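Local coordinates for uncharacterized protein (Deinococcus radiodurans, PDB 3GG7), which binds manganese, is of unknown specific function and, as a TatD-type member of the metallo-dependent hydrolases, may hydrolyse ester bonds, at residues V53-P61 and Y77-G88; F103-E114 and V132-S142. All blocks are in the same frame, centred on the assembly; numbering follows the deposited sequence.

Contact 1 (V53-P61 and Y77-G88). With MN (manganese (II) ion), chain B; SO4 (sulfate ion), chain C.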
loop_
_atom_site.group_PDB
_atom_site.type_symbol
_atom_site.label_atom_id
_atom_site.label_comp_id
_atom_site.label_asym_id
_atom_site.label_seq_id
_atom_site.Cartn_x
_atom_site.Cartn_y
_atom_site.Cartn_z
ATOM N N VAL A 53 -1.825 -14.849 -0.225
ATOM C CA VAL A 53 -1.896 -13.816 -1.255
ATOM C C VAL A 53 -3.252 -13.112 -1.120
ATOM O O VAL A 53 -4.290 -13.707 -1.402
ATOM C CB VAL A 53 -1.776 -14.426 -2.676
ATOM C CG1 VAL A 53 -1.925 -13.328 -3.732
ATOM C CG2 VAL A 53 -0.412 -15.151 -2.851
ATOM N N TRP A 54 -3.234 -11.863 -0.662
ATOM C CA TRP A 54 -4.445 -11.078 -0.406
ATOM C C TRP A 54 -4.499 -9.982 -1.457
ATOM O O TRP A 54 -3.661 -9.066 -1.469
ATOM C CB TRP A 54 -4.355 -10.447 0.987
ATOM C CG TRP A 54 -4.216 -11.414 2.138
ATOM C CD1 TRP A 54 -4.231 -12.788 2.093
ATOM C CD2 TRP A 54 -4.079 -11.066 3.531
ATOM N NE1 TRP A 54 -4.110 -13.296 3.366
ATOM C CE2 TRP A 54 -4.007 -12.263 4.260
ATOM C CE3 TRP A 54 -4.004 -9.848 4.218
ATOM C CZ2 TRP A 54 -3.849 -12.290 5.650
ATOM C CZ3 TRP A 54 -3.868 -9.878 5.592
ATOM C CH2 TRP A 54 -3.800 -11.103 6.293
ATOM N N THR A 55 -5.487 -10.051 -2.337
ATOM C CA THR A 55 -5.512 -9.191 -3.519
ATOM C C THR A 55 -6.359 -7.928 -3.258
ATOM O O THR A 55 -7.474 -7.992 -2.680
ATOM C CB THR A 55 -6.059 -9.946 -4.734
ATOM O OG1 THR A 55 -5.478 -11.257 -4.821
ATOM C CG2 THR A 55 -5.796 -9.174 -6.042
ATOM N N ALA A 56 -5.813 -6.783 -3.679
ATOM C CA ALA A 56 -6.434 -5.456 -3.508
ATOM C C ALA A 56 -6.829 -4.907 -4.899
ATOM O O ALA A 56 -6.162 -5.197 -5.914
ATOM C CB ALA A 56 -5.475 -4.500 -2.794
ATOM N N LEU A 57 -7.944 -4.172 -4.925
ATOM C CA LEU A 57 -8.579 -3.621 -6.105
ATOM C C LEU A 57 -8.171 -2.151 -6.178
ATOM O O LEU A 57 -8.480 -1.353 -5.282
ATOM C CB LEU A 57 -10.089 -3.761 -5.994
ATOM C CG LEU A 57 -10.886 -3.181 -7.135
ATOM C CD1 LEU A 57 -10.698 -4.014 -8.374
ATOM C CD2 LEU A 57 -12.381 -3.189 -6.716
ATOM N N GLY A 58 -7.483 -1.773 -7.255
ATOM C CA GLY A 58 -6.834 -0.469 -7.327
ATOM C C GLY A 58 -7.089 0.299 -8.599
ATOM O O GLY A 58 -7.772 -0.170 -9.522
ATOM N N PHE A 59 -6.552 1.515 -8.617
ATOM C CA PHE A 59 -6.497 2.350 -9.816
ATOM C C PHE A 59 -5.394 3.382 -9.562
ATOM O O PHE A 59 -5.566 4.335 -8.810
ATOM C CB PHE A 59 -7.821 3.056 -10.063
ATOM C CG PHE A 59 -8.094 3.379 -11.505
ATOM C CD1 PHE A 59 -7.080 3.466 -12.455
ATOM C CD2 PHE A 59 -9.368 3.631 -11.903
ATOM C CE1 PHE A 59 -7.374 3.776 -13.783
ATOM C CE2 PHE A 59 -9.663 3.922 -13.233
ATOM C CZ PHE A 59 -8.660 4.001 -14.164
ATOM N N HIS A 60 -4.230 3.103 -10.101
ATOM C CA HIS A 60 -3.003 3.837 -9.756
ATOM C C HIS A 60 -3.043 5.216 -10.405
ATOM O O HIS A 60 -3.407 5.350 -11.581
ATOM C CB HIS A 60 -1.821 3.025 -10.261
ATOM C CG HIS A 60 -0.491 3.487 -9.766
ATOM N ND1 HIS A 60 0.044 4.710 -10.119
ATOM C CD2 HIS A 60 0.436 2.871 -8.995
ATOM C CE1 HIS A 60 1.248 4.825 -9.581
ATOM N NE2 HIS A 60 1.504 3.731 -8.880
ATOM N N PRO A 61 -2.655 6.252 -9.671
ATOM C CA PRO A 61 -2.775 7.599 -10.244
ATOM C C PRO A 61 -2.014 7.790 -11.556
ATOM O O PRO A 61 -2.414 8.608 -12.377
ATOM C CB PRO A 61 -2.251 8.513 -9.127
ATOM C CG PRO A 61 -1.569 7.625 -8.173
ATOM C CD PRO A 61 -2.222 6.295 -8.266
ATOM N N TYR A 77 -16.331 -4.722 -8.988
ATOM C CA TYR A 77 -15.586 -5.721 -8.241
ATOM C C TYR A 77 -15.401 -5.432 -6.767
ATOM O O TYR A 77 -14.994 -6.325 -6.034
ATOM C CB TYR A 77 -14.205 -5.886 -8.863
ATOM C CG TYR A 77 -14.181 -6.401 -10.292
ATOM C CD1 TYR A 77 -15.024 -7.417 -10.727
ATOM C CD2 TYR A 77 -13.288 -5.879 -11.190
ATOM C CE1 TYR A 77 -14.935 -7.904 -12.048
ATOM C CE2 TYR A 77 -13.174 -6.347 -12.479
ATOM C CZ TYR A 77 -14.013 -7.363 -12.908
ATOM O OH TYR A 77 -13.856 -7.805 -14.197
ATOM N N LEU A 78 -15.764 -4.237 -6.318
ATOM C CA LEU A 78 -15.589 -3.863 -4.923
ATOM C C LEU A 78 -16.170 -4.856 -3.910
ATOM O O LEU A 78 -15.556 -5.095 -2.892
ATOM C CB LEU A 78 -16.102 -2.443 -4.698
ATOM C CG LEU A 78 -15.671 -1.627 -3.483
ATOM C CD1 LEU A 78 -14.161 -1.711 -3.216
ATOM C CD2 LEU A 78 -16.157 -0.207 -3.716
ATOM N N PRO A 79 -17.320 -5.494 -4.210
ATOM C CA PRO A 79 -17.850 -6.474 -3.245
ATOM C C PRO A 79 -16.974 -7.709 -3.017
ATOM O O PRO A 79 -17.159 -8.444 -2.025
ATOM C CB PRO A 79 -19.179 -6.887 -3.880
ATOM C CG PRO A 79 -19.576 -5.733 -4.688
ATOM C CD PRO A 79 -18.276 -5.234 -5.290
ATOM N N GLU A 80 -16.015 -7.948 -3.905
ATOM C CA GLU A 80 -15.165 -9.132 -3.823
ATOM C C GLU A 80 -13.912 -9.019 -2.959
ATOM O O GLU A 80 -13.140 -9.978 -2.855
ATOM C CB GLU A 80 -14.754 -9.556 -5.228
ATOM C CG GLU A 80 -15.957 -9.911 -6.080
ATOM C CD GLU A 80 -15.594 -10.334 -7.474
ATOM O OE1 GLU A 80 -14.512 -10.955 -7.663
ATOM O OE2 GLU A 80 -16.388 -10.030 -8.394
ATOM N N THR A 81 -13.675 -7.865 -2.353
ATOM C CA THR A 81 -12.451 -7.696 -1.579
ATOM C C THR A 81 -12.613 -6.704 -0.458
ATOM O O THR A 81 -13.371 -5.741 -0.584
ATOM C CB THR A 81 -11.229 -7.295 -2.479
ATOM O OG1 THR A 81 -10.050 -7.227 -1.665
ATOM C CG2 THR A 81 -11.459 -5.966 -3.176
ATOM N N ARG A 82 -11.845 -6.923 0.605
ATOM C CA ARG A 82 -11.776 -5.966 1.708
ATOM C C ARG A 82 -10.646 -4.959 1.523
ATOM O O ARG A 82 -10.512 -4.030 2.327
ATOM C CB ARG A 82 -11.692 -6.691 3.056
ATOM C CG ARG A 82 -10.426 -7.360 3.416
ATOM C CD ARG A 82 -10.575 -8.287 4.686
ATOM N NE ARG A 82 -11.538 -9.395 4.546
ATOM C CZ ARG A 82 -12.558 -9.670 5.378
ATOM N NH1 ARG A 82 -12.798 -8.936 6.467
ATOM N NH2 ARG A 82 -13.370 -10.684 5.125
ATOM N N PHE A 83 -9.828 -5.117 0.466
ATOM C CA PHE A 83 -8.626 -4.316 0.281
ATOM C C PHE A 83 -8.693 -3.544 -1.020
ATOM O O PHE A 83 -9.004 -4.117 -2.080
ATOM C CB PHE A 83 -7.362 -5.176 0.244
ATOM C CG PHE A 83 -7.229 -6.132 1.412
ATOM C CD1 PHE A 83 -6.800 -5.678 2.661
ATOM C CD2 PHE A 83 -7.485 -7.481 1.245
ATOM C CE1 PHE A 83 -6.672 -6.580 3.711
ATOM C CE2 PHE A 83 -7.362 -8.370 2.288
ATOM C CZ PHE A 83 -6.925 -7.898 3.529
ATOM N N VAL A 84 -8.396 -2.252 -0.933
ATOM C CA VAL A 84 -8.365 -1.336 -2.084
ATOM C C VAL A 84 -6.953 -0.784 -2.217
ATOM O O VAL A 84 -6.397 -0.256 -1.259
ATOM C CB VAL A 84 -9.414 -0.200 -1.937
ATOM C CG1 VAL A 84 -9.156 0.966 -2.912
ATOM C CG2 VAL A 84 -10.806 -0.839 -2.161
ATOM N N GLY A 85 -6.341 -0.924 -3.391
ATOM C CA GLY A 85 -5.018 -0.369 -3.660
ATOM C C GLY A 85 -4.461 -1.013 -4.917
ATOM O O GLY A 85 -4.879 -2.116 -5.276
ATOM N N GLU A 86 -3.526 -0.349 -5.611
ATOM C CA GLU A 86 -2.978 0.946 -5.224
ATOM C C GLU A 86 -3.876 2.065 -5.745
ATOM O O GLU A 86 -4.291 2.064 -6.910
ATOM C CB GLU A 86 -1.582 1.075 -5.840
ATOM C CG GLU A 86 -0.862 2.360 -5.474
ATOM C CD GLU A 86 0.632 2.284 -5.635
ATOM O OE1 GLU A 86 1.146 1.234 -6.111
ATOM O OE2 GLU A 86 1.293 3.277 -5.269
ATOM N N VAL A 87 -4.171 3.039 -4.867
ATOM C CA VAL A 87 -5.021 4.194 -5.206
ATOM C C VAL A 87 -4.349 5.439 -4.655
ATOM O O VAL A 87 -3.473 5.318 -3.795
ATOM C CB VAL A 87 -6.436 4.083 -4.652
ATOM C CG1 VAL A 87 -7.196 2.887 -5.276
ATOM C CG2 VAL A 87 -6.425 3.955 -3.118
ATOM N N GLY A 88 -4.710 6.621 -5.145
ATOM C CA GLY A 88 -4.205 7.857 -4.511
ATOM C C GLY A 88 -3.920 8.961 -5.494
ATOM O O GLY A 88 -4.592 9.069 -6.515
HETATM MN MN MN B . 2.983 0.357 -5.535
HETATM S S SO4 C . -16.466 -10.407 -14.871
HETATM O O1 SO4 C . -17.006 -10.483 -13.522
HETATM O O2 SO4 C . -15.353 -11.348 -15.021
HETATM O O3 SO4 C . -17.510 -10.770 -15.845
HETATM O O4 SO4 C . -16.044 -9.024 -15.090
HETATM O O HOH W 1 -6.700 6.412 -7.288
HETATM O O HOH W 2 4.048 2.078 -5.766
#

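Contact 2 (F103-E114 and V132-S142)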
loop_
_atom_site.group_PDB
_atom_site.type_symbol
_atom_site.label_atom_id
_atom_site.label_comp_id
_atom_site.label_asym_id
_atom_site.label_seq_id
_atom_site.Cartn_x
_atom_site.Cartn_y
_atom_site.Cartn_z
ATOM N N PHE A 103 -7.766 13.390 -9.309
ATOM C CA PHE A 103 -8.612 13.782 -8.187
ATOM C C PHE A 103 -10.018 13.180 -8.329
ATOM O O PHE A 103 -10.567 12.610 -7.398
ATOM C CB PHE A 103 -8.639 15.314 -8.103
ATOM C CG PHE A 103 -9.498 15.855 -7.004
ATOM C CD1 PHE A 103 -8.929 16.302 -5.821
ATOM C CD2 PHE A 103 -10.869 15.969 -7.173
ATOM C CE1 PHE A 103 -9.721 16.830 -4.807
ATOM C CE2 PHE A 103 -11.679 16.489 -6.157
ATOM C CZ PHE A 103 -11.101 16.916 -4.979
ATOM N N ALA A 104 -10.589 13.279 -9.529
ATOM C CA ALA A 104 -11.888 12.716 -9.805
ATOM C C ALA A 104 -11.959 11.226 -9.490
ATOM O O ALA A 104 -12.897 10.763 -8.832
ATOM C CB ALA A 104 -12.269 12.963 -11.251
ATOM N N VAL A 105 -10.964 10.476 -9.971
ATOM C CA VAL A 105 -10.937 9.048 -9.736
ATOM C C VAL A 105 -10.785 8.702 -8.250
ATOM O O VAL A 105 -11.474 7.825 -7.725
ATOM C CB VAL A 105 -9.801 8.366 -10.563
ATOM C CG1 VAL A 105 -9.542 6.949 -10.093
ATOM C CG2 VAL A 105 -10.164 8.366 -12.040
ATOM N N PHE A 106 -9.839 9.345 -7.574
ATOM C CA PHE A 106 -9.623 9.049 -6.168
ATOM C C PHE A 106 -10.858 9.390 -5.323
ATOM O O PHE A 106 -11.256 8.640 -4.429
ATOM C CB PHE A 106 -8.387 9.814 -5.653
ATOM C CG PHE A 106 -7.941 9.419 -4.282
ATOM C CD1 PHE A 106 -7.903 8.096 -3.860
ATOM C CD2 PHE A 106 -7.519 10.400 -3.397
ATOM C CE1 PHE A 106 -7.453 7.779 -2.572
ATOM C CE2 PHE A 106 -7.096 10.098 -2.120
ATOM C CZ PHE A 106 -7.051 8.811 -1.695
ATOM N N GLN A 107 -11.478 10.524 -5.621
ATOM C CA GLN A 107 -12.694 10.907 -4.882
ATOM C C GLN A 107 -13.795 9.882 -5.123
ATOM O O GLN A 107 -14.492 9.458 -4.183
ATOM C CB GLN A 107 -13.156 12.281 -5.324
ATOM C CG GLN A 107 -14.528 12.659 -4.830
ATOM C CD GLN A 107 -14.869 14.069 -5.227
ATOM O OE1 GLN A 107 -15.298 14.321 -6.358
ATOM N NE2 GLN A 107 -14.667 15.000 -4.306
ATOM N N HIS A 108 -13.939 9.445 -6.379
ATOM C CA HIS A 108 -14.909 8.393 -6.747
ATOM C C HIS A 108 -14.640 7.123 -5.934
ATOM O O HIS A 108 -15.556 6.515 -5.370
ATOM C CB HIS A 108 -14.853 8.093 -8.255
ATOM C CG HIS A 108 -15.642 6.892 -8.682
ATOM N ND1 HIS A 108 -16.945 6.971 -9.145
ATOM C CD2 HIS A 108 -15.295 5.589 -8.762
ATOM C CE1 HIS A 108 -17.365 5.763 -9.475
ATOM N NE2 HIS A 108 -16.386 4.904 -9.247
ATOM N N ILE A 109 -13.363 6.737 -5.871
ATOM C CA ILE A 109 -12.971 5.526 -5.190
ATOM C C ILE A 109 -13.327 5.620 -3.707
ATOM O O ILE A 109 -13.901 4.695 -3.164
ATOM C CB ILE A 109 -11.488 5.206 -5.427
ATOM C CG1 ILE A 109 -11.349 4.574 -6.833
ATOM C CG2 ILE A 109 -10.962 4.275 -4.356
ATOM C CD1 ILE A 109 -9.939 4.338 -7.322
ATOM N N LEU A 110 -13.006 6.738 -3.071
ATOM C CA LEU A 110 -13.292 6.897 -1.649
ATOM C C LEU A 110 -14.791 6.856 -1.384
ATOM O O LEU A 110 -15.229 6.191 -0.455
ATOM C CB LEU A 110 -12.679 8.188 -1.120
ATOM C CG LEU A 110 -11.157 8.260 -1.141
ATOM C CD1 LEU A 110 -10.686 9.589 -0.597
ATOM C CD2 LEU A 110 -10.516 7.121 -0.324
ATOM N N ARG A 111 -15.565 7.493 -2.245
ATOM C CA ARG A 111 -17.013 7.475 -2.093
ATOM C C ARG A 111 -17.600 6.062 -2.251
ATOM O O ARG A 111 -18.450 5.655 -1.451
ATOM C CB ARG A 111 -17.657 8.471 -3.050
ATOM C CG ARG A 111 -17.350 9.921 -2.698
ATOM C CD ARG A 111 -18.424 10.849 -3.235
ATOM N NE ARG A 111 -17.963 12.224 -3.435
ATOM C CZ ARG A 111 -17.628 13.085 -2.469
ATOM N NH1 ARG A 111 -17.657 12.741 -1.176
ATOM N NH2 ARG A 111 -17.244 14.317 -2.801
ATOM N N ARG A 112 -17.114 5.296 -3.236
ATOM C CA ARG A 112 -17.594 3.926 -3.440
ATOM C C ARG A 112 -17.185 3.049 -2.270
ATOM O O ARG A 112 -17.963 2.205 -1.821
ATOM C CB ARG A 112 -17.083 3.332 -4.747
ATOM C CG ARG A 112 -17.480 4.124 -5.991
ATOM C CD ARG A 112 -18.974 4.071 -6.284
ATOM N NE ARG A 112 -19.765 4.970 -5.440
ATOM C CZ ARG A 112 -19.842 6.298 -5.573
ATOM N NH1 ARG A 112 -20.607 6.994 -4.734
ATOM N NH2 ARG A 112 -19.160 6.946 -6.515
ATOM N N CYS A 113 -15.986 3.271 -1.721
ATOM C CA CYS A 113 -15.566 2.539 -0.528
ATOM C C CYS A 113 -16.544 2.815 0.615
ATOM O O CYS A 113 -17.001 1.896 1.271
ATOM C CB CYS A 113 -14.164 2.903 -0.100
ATOM S SG CYS A 113 -12.884 2.187 -1.194
ATOM N N GLU A 114 -16.895 4.080 0.808
ATOM C CA GLU A 114 -17.875 4.430 1.853
ATOM C C GLU A 114 -19.210 3.716 1.614
ATOM O O GLU A 114 -19.785 3.124 2.555
ATOM C CB GLU A 114 -18.079 5.941 1.929
ATOM C CG GLU A 114 -19.065 6.337 3.012
ATOM C CD GLU A 114 -19.252 7.826 3.159
ATOM O OE1 GLU A 114 -18.308 8.615 2.875
ATOM O OE2 GLU A 114 -20.359 8.203 3.604
ATOM N N VAL A 132 -3.843 14.355 -0.506
ATOM C CA VAL A 132 -4.374 13.045 -0.087
ATOM C C VAL A 132 -5.059 13.155 1.284
ATOM O O VAL A 132 -6.168 12.667 1.476
ATOM C CB VAL A 132 -3.293 11.942 -0.112
ATOM C CG1 VAL A 132 -3.764 10.694 0.662
ATOM C CG2 VAL A 132 -2.957 11.588 -1.579
ATOM N N LEU A 133 -4.399 13.847 2.213
ATOM C CA LEU A 133 -4.975 14.010 3.542
ATOM C C LEU A 133 -6.267 14.820 3.513
ATOM O O LEU A 133 -7.207 14.500 4.239
ATOM C CB LEU A 133 -3.961 14.623 4.498
ATOM C CG LEU A 133 -2.729 13.760 4.796
ATOM C CD1 LEU A 133 -1.796 14.428 5.763
ATOM C CD2 LEU A 133 -3.149 12.413 5.326
ATOM N N ASN A 134 -6.346 15.842 2.670
ATOM C CA ASN A 134 -7.601 16.606 2.516
ATOM C C ASN A 134 -8.719 15.674 2.051
ATOM O O ASN A 134 -9.851 15.700 2.565
ATOM C CB ASN A 134 -7.427 17.789 1.548
ATOM C CG ASN A 134 -6.550 18.890 2.127
ATOM O OD1 ASN A 134 -6.367 18.959 3.328
ATOM N ND2 ASN A 134 -5.975 19.717 1.265
ATOM N N CYS A 135 -8.390 14.785 1.112
ATOM C CA CYS A 135 -9.394 13.837 0.592
ATOM C C CYS A 135 -9.845 12.867 1.665
ATOM O O CYS A 135 -11.007 12.549 1.739
ATOM C CB CYS A 135 -8.860 13.042 -0.623
ATOM S SG CYS A 135 -8.590 14.006 -2.113
ATOM N N LEU A 136 -8.910 12.365 2.459
ATOM C CA LEU A 136 -9.238 11.405 3.506
ATOM C C LEU A 136 -10.060 12.092 4.594
ATOM O O LEU A 136 -10.999 11.500 5.121
ATOM C CB LEU A 136 -7.985 10.806 4.118
ATOM C CG LEU A 136 -7.217 9.864 3.187
ATOM C CD1 LEU A 136 -5.908 9.437 3.825
ATOM C CD2 LEU A 136 -8.069 8.655 2.815
ATOM N N GLU A 137 -9.686 13.321 4.924
ATOM C CA GLU A 137 -10.440 14.075 5.946
ATOM C C GLU A 137 -11.882 14.308 5.494
ATOM O O GLU A 137 -12.808 14.291 6.314
ATOM C CB GLU A 137 -9.777 15.403 6.259
ATOM C CG GLU A 137 -10.437 16.078 7.442
ATOM C CD GLU A 137 -9.605 17.165 8.056
ATOM O OE1 GLU A 137 -9.926 17.544 9.204
ATOM O OE2 GLU A 137 -8.651 17.639 7.411
ATOM N N ALA A 138 -12.074 14.510 4.194
ATOM C CA ALA A 138 -13.390 14.754 3.613
ATOM C C ALA A 138 -14.228 13.481 3.469
ATOM O O ALA A 138 -15.447 13.544 3.277
ATOM C CB ALA A 138 -13.238 15.430 2.261
ATOM N N ASN A 139 -13.563 12.327 3.555
ATOM C CA ASN A 139 -14.193 11.030 3.356
ATOM C C ASN A 139 -13.781 10.050 4.452
ATOM O O ASN A 139 -13.197 9.014 4.147
ATOM C CB ASN A 139 -13.738 10.449 1.996
ATOM C CG ASN A 139 -14.248 11.238 0.812
ATOM O OD1 ASN A 139 -15.355 10.994 0.328
ATOM N ND2 ASN A 139 -13.438 12.176 0.319
ATOM N N PRO A 140 -14.077 10.363 5.742
ATOM C CA PRO A 140 -13.622 9.527 6.853
ATOM C C PRO A 140 -14.267 8.147 6.912
ATOM O O PRO A 140 -13.697 7.253 7.521
ATOM C CB PRO A 140 -14.007 10.345 8.103
ATOM C CG PRO A 140 -15.112 11.165 7.663
ATOM C CD PRO A 140 -14.859 11.511 6.230
ATOM N N ARG A 141 -15.402 7.951 6.251
ATOM C CA ARG A 141 -16.068 6.650 6.271
ATOM C C ARG A 141 -15.628 5.720 5.127
ATOM O O ARG A 141 -16.181 4.635 4.968
ATOM C CB ARG A 141 -17.579 6.842 6.232
ATOM C CG ARG A 141 -18.131 7.488 7.478
ATOM C CD ARG A 141 -19.624 7.569 7.392
ATOM N NE ARG A 141 -20.169 8.323 8.515
ATOM C CZ ARG A 141 -20.486 9.620 8.496
ATOM N NH1 ARG A 141 -20.329 10.356 7.395
ATOM N NH2 ARG A 141 -20.974 10.186 9.595
ATOM N N SER A 142 -14.615 6.137 4.365
ATOM C CA SER A 142 -14.075 5.306 3.279
ATOM C C SER A 142 -13.307 4.088 3.799
ATOM O O SER A 142 -13.104 3.105 3.067
ATOM C CB SER A 142 -13.188 6.130 2.347
ATOM O OG SER A 142 -12.168 6.779 3.060
HETATM O O HOH W 3 -14.381 14.445 -1.484
#

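Contact 1 (V53-P61 and Y77-G88)
Thr81 OG1 donates a hydrogen bond to Thr55 O at 2.9 Å, nearly along the C=O axis; it stands anti to its own N (chi1 -177°), where it also accepts Phe83 N in an ST turn. Leu57 N binds Phe83 O at 3.0 Å, with an N-H...O angle of 163°. Leu57 O takes Gly85 N from above its carbonyl plane, a bent bond. After the cis peptide before Glu86, Phe59 N reaches Glu86 O at 2.9 Å. The single parallel bridge Leu57-Val84 brings segment 53-61 alongside strand 83-88, closing the TIM-barrel wall between its three- and five-stranded sheets. One water donates to Phe59 O and accepts from Gly88 N, spanning the two segments beyond the last direct bond. Glu86 extends beyond CG alongside His60 and binds manganese through OE1 at 2.1 Å; His7, His9 and Asp196 complete the protein ligands. Its OE2 is held by His124 and by the metal-bound water, while His60 ND1 pairs with Glu62 N. Phe83 CZ meets Trp54 CE3 at 3.6 Å, the six-membered ring of Trp54 and the Phe83 ring tilted by 13° and offset so that they hardly overlap, and Leu57 CD2 packs on Leu78 N at 3.6 Å.

Contact 2 (F103-E114 and V132-S142)
Apolar packing starts at Cys135, whose CB lies 3.7 Å from Phe106 CE2 and also touches Leu110 CD1. Its SG, placed beside its own backbone N by a chi1 of -68°, makes oblique sulfur-aromatic contacts with Phe103 and Phe106, the nearer centroid, that of Phe103, being 4.9 Å away. Leu110 CD1 also covers the rim of one Phe106 face, while its CD2 meets Ser142 OG at 3.8 Å. Glu114 CG packs on Arg141 CB at 3.6 Å. Among polar groups, Asn139 ties up the turn after the helix: its ND2 gives a straight bond (172°) to Cys135 O at 2.8 Å, and its O receives both N and OG of Ser142. A water accepts from Asn139 ND2 and Gln107 NE2, linking helix 103-114 to this turn. Replacing Asn139 by an alanine would probably deprive Cys135 O of its straight side-chain bond, leave the water only Gln107 NE2 of its two donors, and open a gap against Leu110 CB. Charge plays a looser part: Glu114 OE2 and Arg141 NH1 stay 4.4 Å apart, too far for a salt bridge. The axes of helix segments 103-114 and 132-138 approach to 10.6 Å at 29°, as in successive, roughly parallel outer helices of a TIM barrel.

How the contacts relate
Contact 1 comes wholly before contact 2 in the sequence, and their centres lie 14 Å apart. Strand 83-88, from contact 1, leads into helix 99-115, the first partner in contact 2; strand 119-124 then precedes helix 129-138, in the beta-alpha order of the barrel. The two contacts touch directly: Ile109 CD1 of the helix packs on Phe59 CB and on Val87 CG1, both at 3.7 Å, and Leu78 CD2 meets Arg112 O. Contact 1 forms part of the inner strand wall and supplies a manganese ligand, whereas contact 2 joins two helices of the outer layer, with the Phe106 side chain about 13 Å from the manganese.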